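Local coordinates for protein CbsA (Xanthomonas oryzae pv. oryzae, PDB 5XYH) that probably releases cellobiose from cellulose as a 1,4-beta-cellobiosidase, a cell-wall degrading exoglucanase of the rice bacterial blight pathogen, at residues Tyr274-Val277 and Leu278-Phe282; Arg215-Gln218 and Gly219-Ala222; Ala403-Ala406 and Gly407-Phe410; Pro208-Ser211 and Leu212-Val216. All blocks are in the same frame, centred on the assembly; numbering follows the deposited sequence.

Along the chain the order is contact 4, contact 2, contact 1, contact 3. Contacts 4 and 2 share R215 and V216: contact 4 is the body of helix 206-218, and contact 2 is its C-terminal end with the loop that follows. Contact 1 lies on helix 271-284. The two helices lie side by side against the parallel strands of the main sheet, with F282 and A281 packing on I210; the centres of contacts 1 and 4 are about 13 Å apart. Contacts 4, 2 and 1 thus belong to one helical layer. Contact 3 shapes the loop entering helix 411-419, on the far side of the chain's centre, with its centre 33 to 36 Å from the other three.

Contact 1: Tyr274-Val277 and Leu278-Phe282; sequences YAEV and LYNAF
Y274 and L278 meet one turn apart on helix 271-284 in a CH-pi contact. L278 CD1 lies over one face of the Y274 ring, 3.7 Å from its centroid. It is offset toward the rim on the hydroxyl side, and comes within 3.4 Å of Y274 CZ. The Y274 CG is anti to the backbone N; this chi1 of -175° carries the ring out from the helix with a lean toward the next turn, where L278 CD1 meets its face. The phenol OH goes on to bond I194 O, which fixes the far end of the ring.

The polar side-chain pair is E276 with N280. The glutamate chain bends at its second torsion (chi2 64°) and brings its carboxylate forward alongside N280. N280 ND2 donates to E276 OE2 at 3.2 Å, but the bond is weak. The carboxylate and amide planes stand nearly perpendicular, 84° apart. The pair is on the outer side of the helix.

The backbone bonds are regular alpha-helical ones. L278 N, Y279 N, N280 N and A281 N donate to the carbonyls of Y274, A275, E276 and V277, in that order. The Y279 N to A275 O bond is 2.9 Å long.

On the inner side, A275, L278 and Y279 touch F293 of strand 292-296. Y279 also stacks on H353 and bonds S289 O through its OH. V277 and A281 face M206 of helix 206-218, and F282 packs on I210 of that helix and stacks on F230 of strand 229-232.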
ATOM      1  N   TYR A 274     -10.729  -5.966   8.248  1.00 13.99           N
ATOM      2  CA  TYR A 274     -10.953  -5.784   6.812  1.00 14.75           C
ATOM      3  C   TYR A 274     -10.521  -7.019   6.017  1.00 14.67           C
ATOM      4  O   TYR A 274     -11.262  -7.506   5.150  1.00 14.53           O
ATOM      5  CB  TYR A 274     -10.212  -4.533   6.331  1.00 13.89           C
ATOM      6  CG  TYR A 274     -10.462  -4.152   4.880  1.00 14.12           C
ATOM      7  CD1 TYR A 274     -11.745  -4.167   4.347  1.00 14.15           C
ATOM      8  CD2 TYR A 274      -9.410  -3.768   4.042  1.00 13.53           C
ATOM      9  CE1 TYR A 274     -11.981  -3.829   3.016  1.00 15.25           C
ATOM     10  CE2 TYR A 274      -9.633  -3.408   2.709  1.00 13.34           C
ATOM     11  CZ  TYR A 274     -10.922  -3.444   2.205  1.00 13.95           C
ATOM     12  OH  TYR A 274     -11.157  -3.105   0.904  1.00 13.46           O
ATOM     13  N   ALA A 275      -9.313  -7.528   6.284  1.00 14.16           N
ATOM     14  CA  ALA A 275      -8.810  -8.675   5.526  1.00 14.39           C
ATOM     15  C   ALA A 275      -9.694  -9.906   5.718  1.00 15.03           C
ATOM     16  O   ALA A 275      -9.915 -10.676   4.776  1.00 14.74           O
ATOM     17  CB  ALA A 275      -7.370  -8.989   5.938  1.00 13.58           C
ATOM     18  N   GLU A 276     -10.213 -10.106   6.933  1.00 15.40           N
ATOM     19  CA  GLU A 276     -11.055 -11.273   7.196  1.00 16.40           C
ATOM     20  C   GLU A 276     -12.411 -11.147   6.515  1.00 16.46           C
ATOM     21  O   GLU A 276     -12.928 -12.122   5.952  1.00 16.85           O
ATOM     22  CB  GLU A 276     -11.230 -11.463   8.700  1.00 17.43           C
ATOM     23  CG  GLU A 276     -12.096 -12.665   9.103  1.00 18.69           C
ATOM     24  CD  GLU A 276     -11.510 -14.037   8.694  1.00 20.12           C
ATOM     25  OE1 GLU A 276     -10.291 -14.141   8.366  1.00 20.65           O
ATOM     26  OE2 GLU A 276     -12.283 -15.032   8.739  1.00 22.44           O
ATOM     27  N   VAL A 277     -13.004  -9.960   6.560  1.00 15.36           N
ATOM     28  CA  VAL A 277     -14.258  -9.729   5.854  1.00 15.61           C
ATOM     29  C   VAL A 277     -14.099 -10.031   4.368  1.00 16.26           C
ATOM     30  O   VAL A 277     -14.943 -10.704   3.757  1.00 16.22           O
ATOM     31  CB  VAL A 277     -14.728  -8.285   6.113  1.00 16.59           C
ATOM     32  CG1 VAL A 277     -15.656  -7.807   5.031  1.00 17.57           C
ATOM     33  CG2 VAL A 277     -15.389  -8.197   7.489  1.00 16.61           C
ATOM     34  N   LEU A 278     -13.001  -9.565   3.766  1.00 14.90           N
ATOM     35  CA  LEU A 278     -12.775  -9.814   2.347  1.00 15.00           C
ATOM     36  C   LEU A 278     -12.530 -11.293   2.077  1.00 14.80           C
ATOM     37  O   LEU A 278     -13.096 -11.855   1.136  1.00 14.96           O
ATOM     38  CB  LEU A 278     -11.596  -8.977   1.851  1.00 14.10           C
ATOM     39  CG  LEU A 278     -11.910  -7.482   1.702  1.00 13.92           C
ATOM     40  CD1 LEU A 278     -10.681  -6.715   1.249  1.00 14.06           C
ATOM     41  CD2 LEU A 278     -13.053  -7.283   0.720  1.00 15.32           C
ATOM     42  N   TYR A 279     -11.686 -11.930   2.894  1.00 14.88           N
ATOM     43  CA  TYR A 279     -11.398 -13.350   2.736  1.00 15.37           C
ATOM     44  C   TYR A 279     -12.683 -14.172   2.679  1.00 15.88           C
ATOM     45  O   TYR A 279     -12.870 -14.995   1.775  1.00 16.04           O
ATOM     46  CB  TYR A 279     -10.501 -13.831   3.877  1.00 15.77           C
ATOM     47  CG  TYR A 279     -10.306 -15.330   3.849  1.00 16.76           C
ATOM     48  CD1 TYR A 279      -9.290 -15.904   3.081  1.00 16.16           C
ATOM     49  CD2 TYR A 279     -11.159 -16.177   4.554  1.00 17.50           C
ATOM     50  CE1 TYR A 279      -9.116 -17.285   3.030  1.00 16.68           C
ATOM     51  CE2 TYR A 279     -11.000 -17.563   4.503  1.00 17.06           C
ATOM     52  CZ  TYR A 279      -9.969 -18.107   3.741  1.00 17.41           C
ATOM     53  OH  TYR A 279      -9.799 -19.468   3.687  1.00 16.74           O
ATOM     54  N   ASN A 280     -13.590 -13.954   3.638  1.00 16.06           N
ATOM     55  CA  ASN A 280     -14.830 -14.722   3.678  1.00 17.18           C
ATOM     56  C   ASN A 280     -15.697 -14.446   2.463  1.00 16.44           C
ATOM     57  O   ASN A 280     -16.323 -15.360   1.913  1.00 16.77           O
ATOM     58  CB  ASN A 280     -15.595 -14.412   4.965  1.00 18.29           C
ATOM     59  CG  ASN A 280     -14.915 -14.984   6.172  1.00 18.77           C
ATOM     60  OD1 ASN A 280     -14.302 -16.044   6.095  1.00 20.27           O
ATOM     61  ND2 ASN A 280     -14.992 -14.283   7.288  1.00 20.35           N
ATOM     62  N   ALA A 281     -15.737 -13.198   2.019  1.00 15.66           N
ATOM     63  CA  ALA A 281     -16.525 -12.872   0.841  1.00 16.29           C
ATOM     64  C   ALA A 281     -15.948 -13.520  -0.413  1.00 15.73           C
ATOM     65  O   ALA A 281     -16.702 -13.967  -1.290  1.00 15.27           O
ATOM     66  CB  ALA A 281     -16.609 -11.357   0.676  1.00 15.64           C
ATOM     67  N   PHE A 282     -14.614 -13.566  -0.534  1.00 15.15           N
ATOM     68  CA  PHE A 282     -14.026 -14.163  -1.735  1.00 14.21           C
ATOM     69  C   PHE A 282     -14.222 -15.673  -1.740  1.00 14.60           C
ATOM     70  O   PHE A 282     -14.583 -16.257  -2.768  1.00 13.96           O
ATOM     71  CB  PHE A 282     -12.543 -13.801  -1.853  1.00 13.64           C
ATOM     72  CG  PHE A 282     -12.301 -12.464  -2.485  1.00 13.73           C
ATOM     73  CD1 PHE A 282     -12.706 -12.216  -3.791  1.00 14.48           C
ATOM     74  CD2 PHE A 282     -11.690 -11.449  -1.780  1.00 13.47           C
ATOM     75  CE1 PHE A 282     -12.499 -10.979  -4.377  1.00 13.82           C
ATOM     76  CE2 PHE A 282     -11.470 -10.223  -2.356  1.00 13.43           C
ATOM     77  CZ  PHE A 282     -11.879  -9.979  -3.651  1.00 13.71           C
TER

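Contact 2: Arg215-Gln218 and Gly219-Ala222; sequences RVVQ and GTAA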
ATOM      1  N   ARG A 215     -14.338 -11.223 -11.622  1.00 17.02           N
ATOM      2  CA  ARG A 215     -14.450 -11.158 -13.077  1.00 17.58           C
ATOM      3  C   ARG A 215     -13.108 -10.861 -13.736  1.00 17.86           C
ATOM      4  O   ARG A 215     -12.770 -11.457 -14.769  1.00 17.63           O
ATOM      5  CB  ARG A 215     -15.482 -10.100 -13.454  1.00 18.88           C
ATOM      6  CG  ARG A 215     -15.608  -9.839 -14.924  1.00 21.06           C
ATOM      7  CD  ARG A 215     -16.766  -8.881 -15.182  1.00 21.73           C
ATOM      8  NE  ARG A 215     -16.506  -7.516 -14.716  1.00 22.11           N
ATOM      9  CZ  ARG A 215     -17.084  -6.958 -13.656  1.00 20.40           C
ATOM     10  NH1 ARG A 215     -17.955  -7.648 -12.934  1.00 21.09           N
ATOM     11  NH2 ARG A 215     -16.797  -5.703 -13.329  1.00 21.62           N
ATOM     12  N   VAL A 216     -12.316  -9.956 -13.151  1.00 16.21           N
ATOM     13  CA  VAL A 216     -11.050  -9.585 -13.784  1.00 16.34           C
ATOM     14  C   VAL A 216     -10.070 -10.748 -13.753  1.00 15.39           C
ATOM     15  O   VAL A 216      -9.470 -11.098 -14.777  1.00 15.85           O
ATOM     16  CB  VAL A 216     -10.448  -8.339 -13.112  1.00 16.58           C
ATOM     17  CG1 VAL A 216      -9.003  -8.123 -13.601  1.00 16.18           C
ATOM     18  CG2 VAL A 216     -11.300  -7.120 -13.408  1.00 17.08           C
ATOM     19  N   VAL A 217      -9.865 -11.353 -12.575  1.00 15.98           N
ATOM     20  CA  VAL A 217      -8.870 -12.416 -12.493  1.00 14.53           C
ATOM     21  C   VAL A 217      -9.371 -13.680 -13.190  1.00 15.11           C
ATOM     22  O   VAL A 217      -8.584 -14.411 -13.805  1.00 15.13           O
ATOM     23  CB  VAL A 217      -8.488 -12.689 -11.028  1.00 15.02           C
ATOM     24  CG1 VAL A 217      -7.328 -13.674 -10.968  1.00 13.41           C
ATOM     25  CG2 VAL A 217      -8.125 -11.392 -10.320  1.00 13.94           C
ATOM     26  N   GLN A 218     -10.676 -13.951 -13.129  1.00 15.05           N
ATOM     27  CA  GLN A 218     -11.199 -15.141 -13.798  1.00 16.68           C
ATOM     28  C   GLN A 218     -10.955 -15.078 -15.299  1.00 16.35           C
ATOM     29  O   GLN A 218     -10.703 -16.107 -15.931  1.00 17.27           O
ATOM     30  CB  GLN A 218     -12.692 -15.319 -13.501  1.00 17.32           C
ATOM     31  CG  GLN A 218     -13.296 -16.543 -14.179  1.00 18.48           C
ATOM     32  CD  GLN A 218     -14.772 -16.757 -13.854  1.00 21.97           C
ATOM     33  OE1 GLN A 218     -15.374 -16.008 -13.071  1.00 22.39           O
ATOM     34  NE2 GLN A 218     -15.364 -17.792 -14.464  1.00 21.60           N
ATOM     35  N   GLY A 219     -10.976 -13.881 -15.878  1.00 16.72           N
ATOM     36  CA  GLY A 219     -10.759 -13.758 -17.301  1.00 15.98           C
ATOM     37  C   GLY A 219      -9.325 -13.908 -17.749  1.00 16.21           C
ATOM     38  O   GLY A 219      -9.087 -13.967 -18.959  1.00 16.77           O
ATOM     39  N   THR A 220      -8.365 -13.948 -16.822  1.00 14.02           N
ATOM     40  CA  THR A 220      -6.984 -14.170 -17.211  1.00 15.13           C
ATOM     41  C   THR A 220      -6.833 -15.594 -17.748  1.00 14.76           C
ATOM     42  O   THR A 220      -7.728 -16.426 -17.622  1.00 15.09           O
ATOM     43  CB  THR A 220      -6.039 -13.936 -16.029  1.00 13.96           C
ATOM     44  OG1 THR A 220      -6.297 -14.899 -14.997  1.00 12.82           O
ATOM     45  CG2 THR A 220      -6.217 -12.528 -15.457  1.00 13.45           C
ATOM     46  N   ALA A 221      -5.679 -15.876 -18.353  1.00 15.11           N
ATOM     47  CA  ALA A 221      -5.482 -17.193 -18.955  1.00 15.29           C
ATOM     48  C   ALA A 221      -5.599 -18.308 -17.915  1.00 15.25           C
ATOM     49  O   ALA A 221      -6.283 -19.314 -18.146  1.00 15.29           O
ATOM     50  CB  ALA A 221      -4.131 -17.254 -19.662  1.00 15.20           C
ATOM     51  N   ALA A 222      -4.970 -18.133 -16.751  1.00 14.35           N
ATOM     52  CA  ALA A 222      -5.007 -19.145 -15.701  1.00 13.90           C
ATOM     53  C   ALA A 222      -6.196 -18.992 -14.757  1.00 13.76           C
ATOM     54  O   ALA A 222      -6.300 -19.753 -13.792  1.00 14.17           O
ATOM     55  CB  ALA A 222      -3.702 -19.110 -14.898  1.00 13.26           C
TER
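A chi1 of 64° in T220 places OG1 between its own backbone N and carbonyl carbon, and from there it turns back to V217 O. CG2, anti to the carbonyl carbon, lies near both V217 O and V216 O. This is the C-terminal end of helix 206-218, where the chain leaves the helix for the loop leading to strand 229-232. Q218 and G219 have the backbone angles of a type I turn, and T220 N closes it on V217 O.

The earlier carbonyls are taken by G219. Its N donates to R215 O at 3.2 Å, from above the carbonyl plane. A weak second bond from the same N reaches V216 O at 3.4 Å. The N-H is thus shared between two carbonyls as the helical bonding runs out.

T220 is buried, and its hydroxyl has a second partner in S226 OG of the same loop. A221 N bonds D180 OD1 of helix 170-183, and V216 packs on I175 of that helix, so the helix end and the loop meet the same neighbour. V217 turns to A227 and W287.

V217 O accepts two bonds from T220. OG1 comes in the carbonyl plane at 2.6 Å, with a C=O...O angle of 153°. The N sits 63° out of that plane at 3.1 Å.

Contact 3: Ala403-Ala406 and Gly407-Phe410; sequences APIA and GTWF
F410 lays one face of its ring against A403 and P404, across a tight loop before helix 411-419. P404 CD stands 3.8 Å from the ring centroid and A403 CA 3.9 Å, both over the same face as CH-pi contacts. A403 CB reaches F410 CE2 at 3.3 Å. The F410 side chain gets there with CG opposite its backbone N (chi1 -169°), which swings the ring over A403 and P404 at the start of the loop. F410 is also the N-cap residue of that helix.

Between these ends the chain makes a type II beta turn from I405 to T408. G407 has the positive phi expected at its third position. T408 chi1 is 71°, which brings OG1 onto I405 O at 2.8 Å; T408 N donates to the same oxygen at 3.2 Å. I405 holds CG1 between its backbone N and carbonyl carbon (chi1 68°), which brings CG1 to T408 CG2, 3.6 Å away.

Around the loop, K379 NZ bonds A406 O and R66 NH2 bonds G407 O, while W409 packs on helix 17-27 and its NE1 bonds S26 OG. The chemistry is divided: two hydrogen bonds on one carbonyl close the turn, and CH-pi packing closes its base.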
ATOM      1  N   ALA A 403       6.607  19.495   2.788  1.00 13.95           N
ATOM      2  CA  ALA A 403       6.840  18.145   2.278  1.00 13.67           C
ATOM      3  C   ALA A 403       7.453  18.183   0.875  1.00 13.57           C
ATOM      4  O   ALA A 403       7.062  19.018   0.048  1.00 13.66           O
ATOM      5  CB  ALA A 403       5.533  17.363   2.234  1.00 12.52           C
ATOM      6  N   PRO A 404       8.406  17.299   0.575  1.00 13.61           N
ATOM      7  CA  PRO A 404       9.007  17.251  -0.762  1.00 13.12           C
ATOM      8  C   PRO A 404       8.152  16.414  -1.711  1.00 13.12           C
ATOM      9  O   PRO A 404       7.133  15.835  -1.326  1.00 13.20           O
ATOM     10  CB  PRO A 404      10.356  16.582  -0.501  1.00 13.14           C
ATOM     11  CG  PRO A 404      10.040  15.612   0.588  1.00 13.05           C
ATOM     12  CD  PRO A 404       9.021  16.303   1.477  1.00 13.39           C
ATOM     13  N   ILE A 405       8.597  16.334  -2.967  1.00 13.02           N
ATOM     14  CA  ILE A 405       7.750  15.699  -3.972  1.00 12.85           C
ATOM     15  C   ILE A 405       7.590  14.204  -3.676  1.00 13.52           C
ATOM     16  O   ILE A 405       8.414  13.565  -3.004  1.00 12.90           O
ATOM     17  CB  ILE A 405       8.287  15.921  -5.398  1.00 12.54           C
ATOM     18  CG1 ILE A 405       9.599  15.171  -5.615  1.00 13.93           C
ATOM     19  CG2 ILE A 405       8.445  17.428  -5.690  1.00 12.98           C
ATOM     20  CD1 ILE A 405      10.279  15.433  -6.947  1.00 15.84           C
ATOM     21  N   ALA A 406       6.514  13.647  -4.220  1.00 13.22           N
ATOM     22  CA  ALA A 406       6.146  12.251  -4.021  1.00 14.24           C
ATOM     23  C   ALA A 406       7.308  11.313  -4.316  1.00 13.37           C
ATOM     24  O   ALA A 406       7.975  11.442  -5.343  1.00 13.55           O
ATOM     25  CB  ALA A 406       4.958  11.909  -4.930  1.00 14.17           C
ATOM     26  N   GLY A 407       7.523  10.355  -3.416  1.00 14.01           N
ATOM     27  CA  GLY A 407       8.527   9.323  -3.603  1.00 14.97           C
ATOM     28  C   GLY A 407       9.952   9.725  -3.289  1.00 14.30           C
ATOM     29  O   GLY A 407      10.874   8.958  -3.594  1.00 15.17           O
ATOM     30  N   THR A 408      10.173  10.899  -2.706  1.00 13.73           N
ATOM     31  CA  THR A 408      11.491  11.323  -2.242  1.00 14.25           C
ATOM     32  C   THR A 408      11.467  11.529  -0.728  1.00 13.81           C
ATOM     33  O   THR A 408      10.407  11.624  -0.103  1.00 13.01           O
ATOM     34  CB  THR A 408      11.949  12.611  -2.946  1.00 13.88           C
ATOM     35  OG1 THR A 408      11.179  13.720  -2.475  1.00 13.32           O
ATOM     36  CG2 THR A 408      11.749  12.480  -4.435  1.00 14.51           C
ATOM     37  N   TRP A 409      12.660  11.611  -0.135  1.00 13.99           N
ATOM     38  CA  TRP A 409      12.787  11.468   1.311  1.00 14.00           C
ATOM     39  C   TRP A 409      12.249  12.674   2.076  1.00 13.76           C
ATOM     40  O   TRP A 409      12.520  13.829   1.729  1.00 13.74           O
ATOM     41  CB  TRP A 409      14.251  11.250   1.677  1.00 14.51           C
ATOM     42  CG  TRP A 409      14.445  10.624   2.995  1.00 14.54           C
ATOM     43  CD1 TRP A 409      15.118  11.151   4.055  1.00 14.49           C
ATOM     44  CD2 TRP A 409      13.973   9.336   3.414  1.00 13.86           C
ATOM     45  NE1 TRP A 409      15.093  10.273   5.113  1.00 14.43           N
ATOM     46  CE2 TRP A 409      14.410   9.145   4.741  1.00 13.71           C
ATOM     47  CE3 TRP A 409      13.236   8.318   2.791  1.00 13.68           C
ATOM     48  CZ2 TRP A 409      14.126   7.984   5.465  1.00 13.15           C
ATOM     49  CZ3 TRP A 409      12.963   7.154   3.514  1.00 13.11           C
ATOM     50  CH2 TRP A 409      13.402   7.006   4.838  1.00 13.23           C
ATOM     51  N   PHE A 410      11.535  12.400   3.163  1.00 13.00           N
ATOM     52  CA  PHE A 410      10.881  13.414   3.985  1.00 13.44           C
ATOM     53  C   PHE A 410      11.400  13.231   5.411  1.00 13.73           C
ATOM     54  O   PHE A 410      10.795  12.523   6.217  1.00 12.29           O
ATOM     55  CB  PHE A 410       9.349  13.274   3.878  1.00 12.46           C
ATOM     56  CG  PHE A 410       8.563  14.423   4.463  1.00 12.56           C
ATOM     57  CD1 PHE A 410       9.186  15.464   5.141  1.00 12.86           C
ATOM     58  CD2 PHE A 410       7.180  14.454   4.323  1.00 11.87           C
ATOM     59  CE1 PHE A 410       8.442  16.502   5.677  1.00 13.49           C
ATOM     60  CE2 PHE A 410       6.433  15.483   4.855  1.00 12.69           C
ATOM     61  CZ  PHE A 410       7.066  16.517   5.526  1.00 13.39           C
TER

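Contact 4: Pro208-Ser211 and Leu212-Val216; sequences PAIS and LYTRV
Helix 206-218 carries this contact, in which T214 reaches back one turn to I210. T214 OG1 donates to I210 O at 2.8 Å from above the carbonyl plane, while T214 N donates to the same oxygen nearly along the C=O axis. The hydroxyl is put there by a chi1 of -60°, which leaves it beside its own backbone N. W287 NE1 also bonds this OG1.

Y213 N bonds A209 O at 3.0 Å. The same carbonyl oxygen lies at the edge of the Y213 ring, in its plane, 3.3 Å from CD1. This helix is the crossover of the beta-alpha-beta unit made by strands 188-193 and 229-232, within the beta/alpha barrel-like fold known for glycosyl hydrolase family 6. The Y213 OH bonds D193 O at the end of strand 188-193, and L212 and Y213 pack on L150 of helix 150-155.

The outer side is polar. S211 OG makes a weak bond to P208 O. R215 bends at chi3 (70°), which brings its guanidinium near S211. A water lies at the guanidinium edge; its 2.5 Å distance from R215 NH1 is doubtful, and its link to S211 O, at 3.5 Å, is weak.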
ATOM      1  N   PRO A 208     -20.531  -5.707  -6.052  1.00 18.34           N
ATOM      2  CA  PRO A 208     -19.731  -5.287  -7.217  1.00 19.34           C
ATOM      3  C   PRO A 208     -18.234  -5.362  -6.965  1.00 18.71           C
ATOM      4  O   PRO A 208     -17.484  -5.655  -7.903  1.00 18.96           O
ATOM      5  CB  PRO A 208     -20.205  -3.848  -7.486  1.00 19.09           C
ATOM      6  CG  PRO A 208     -20.814  -3.384  -6.198  1.00 19.19           C
ATOM      7  CD  PRO A 208     -21.390  -4.618  -5.551  1.00 19.32           C
ATOM      8  N   ALA A 209     -17.772  -5.133  -5.734  1.00 18.28           N
ATOM      9  CA  ALA A 209     -16.340  -5.225  -5.456  1.00 17.77           C
ATOM     10  C   ALA A 209     -15.847  -6.649  -5.649  1.00 17.41           C
ATOM     11  O   ALA A 209     -14.933  -6.910  -6.437  1.00 17.01           O
ATOM     12  CB  ALA A 209     -16.040  -4.748  -4.037  1.00 18.32           C
ATOM     13  N   ILE A 210     -16.458  -7.591  -4.931  1.00 18.10           N
ATOM     14  CA  ILE A 210     -16.090  -8.995  -5.076  1.00 17.39           C
ATOM     15  C   ILE A 210     -16.260  -9.445  -6.521  1.00 16.60           C
ATOM     16  O   ILE A 210     -15.359 -10.055  -7.099  1.00 16.22           O
ATOM     17  CB  ILE A 210     -16.909  -9.864  -4.108  1.00 17.52           C
ATOM     18  CG1 ILE A 210     -16.651  -9.458  -2.652  1.00 17.50           C
ATOM     19  CG2 ILE A 210     -16.633 -11.336  -4.351  1.00 16.65           C
ATOM     20  CD1 ILE A 210     -15.192  -9.428  -2.243  1.00 16.08           C
ATOM     21  N   SER A 211     -17.403  -9.134  -7.142  1.00 16.81           N
ATOM     22  CA  SER A 211     -17.609  -9.597  -8.512  1.00 17.62           C
ATOM     23  C   SER A 211     -16.639  -8.940  -9.490  1.00 18.10           C
ATOM     24  O   SER A 211     -16.245  -9.568 -10.482  1.00 17.89           O
ATOM     25  CB  SER A 211     -19.051  -9.357  -8.955  1.00 19.02           C
ATOM     26  OG  SER A 211     -19.194  -8.081  -9.547  1.00 20.77           O
ATOM     27  N   LEU A 212     -16.224  -7.695  -9.221  1.00 17.22           N
ATOM     28  CA  LEU A 212     -15.222  -7.045 -10.060  1.00 17.07           C
ATOM     29  C   LEU A 212     -13.894  -7.783 -10.006  1.00 16.16           C
ATOM     30  O   LEU A 212     -13.343  -8.162 -11.040  1.00 16.72           O
ATOM     31  CB  LEU A 212     -15.026  -5.587  -9.638  1.00 16.38           C
ATOM     32  CG  LEU A 212     -13.867  -4.837 -10.300  1.00 17.13           C
ATOM     33  CD1 LEU A 212     -14.056  -4.765 -11.796  1.00 17.84           C
ATOM     34  CD2 LEU A 212     -13.738  -3.433  -9.696  1.00 15.24           C
ATOM     35  N   TYR A 213     -13.351  -7.981  -8.805  1.00 15.74           N
ATOM     36  CA  TYR A 213     -12.088  -8.703  -8.701  1.00 14.80           C
ATOM     37  C   TYR A 213     -12.224 -10.113  -9.255  1.00 15.58           C
ATOM     38  O   TYR A 213     -11.322 -10.611  -9.935  1.00 15.27           O
ATOM     39  CB  TYR A 213     -11.608  -8.732  -7.246  1.00 14.30           C
ATOM     40  CG  TYR A 213     -10.945  -7.430  -6.832  1.00 13.53           C
ATOM     41  CD1 TYR A 213     -11.705  -6.321  -6.471  1.00 13.05           C
ATOM     42  CD2 TYR A 213      -9.572  -7.310  -6.831  1.00 12.56           C
ATOM     43  CE1 TYR A 213     -11.092  -5.120  -6.101  1.00 12.81           C
ATOM     44  CE2 TYR A 213      -8.953  -6.124  -6.466  1.00 13.04           C
ATOM     45  CZ  TYR A 213      -9.700  -5.037  -6.109  1.00 12.63           C
ATOM     46  OH  TYR A 213      -9.043  -3.873  -5.755  1.00 12.61           O
ATOM     47  N   THR A 214     -13.353 -10.763  -9.000  1.00 16.34           N
ATOM     48  CA  THR A 214     -13.521 -12.124  -9.508  1.00 16.57           C
ATOM     49  C   THR A 214     -13.552 -12.128 -11.032  1.00 17.11           C
ATOM     50  O   THR A 214     -12.845 -12.910 -11.680  1.00 16.33           O
ATOM     51  CB  THR A 214     -14.793 -12.748  -8.928  1.00 16.03           C
ATOM     52  OG1 THR A 214     -14.679 -12.789  -7.502  1.00 15.54           O
ATOM     53  CG2 THR A 214     -14.967 -14.167  -9.448  1.00 16.24           C
ATOM     54  N   ARG A 215     -14.338 -11.223 -11.622  1.00 17.02           N
ATOM     55  CA  ARG A 215     -14.450 -11.158 -13.077  1.00 17.58           C
ATOM     56  C   ARG A 215     -13.108 -10.861 -13.736  1.00 17.86           C
ATOM     57  O   ARG A 215     -12.770 -11.457 -14.769  1.00 17.63           O
ATOM     58  CB  ARG A 215     -15.482 -10.100 -13.454  1.00 18.88           C
ATOM     59  CG  ARG A 215     -15.608  -9.839 -14.924  1.00 21.06           C
ATOM     60  CD  ARG A 215     -16.766  -8.881 -15.182  1.00 21.73           C
ATOM     61  NE  ARG A 215     -16.506  -7.516 -14.716  1.00 22.11           N
ATOM     62  CZ  ARG A 215     -17.084  -6.958 -13.656  1.00 20.40           C
ATOM     63  NH1 ARG A 215     -17.955  -7.648 -12.934  1.00 21.09           N
ATOM     64  NH2 ARG A 215     -16.797  -5.703 -13.329  1.00 21.62           N
ATOM     65  N   VAL A 216     -12.316  -9.956 -13.151  1.00 16.21           N
ATOM     66  CA  VAL A 216     -11.050  -9.585 -13.784  1.00 16.34           C
ATOM     67  C   VAL A 216     -10.070 -10.748 -13.753  1.00 15.39           C
ATOM     68  O   VAL A 216      -9.470 -11.098 -14.777  1.00 15.85           O
ATOM     69  CB  VAL A 216     -10.448  -8.339 -13.112  1.00 16.58           C
ATOM     70  CG1 VAL A 216      -9.003  -8.123 -13.601  1.00 16.18           C
ATOM     71  CG2 VAL A 216     -11.300  -7.120 -13.408  1.00 17.08           C
TER
HETATM   72  O   HOH W   1     -18.711 -10.058 -12.911  1.00 30.00           O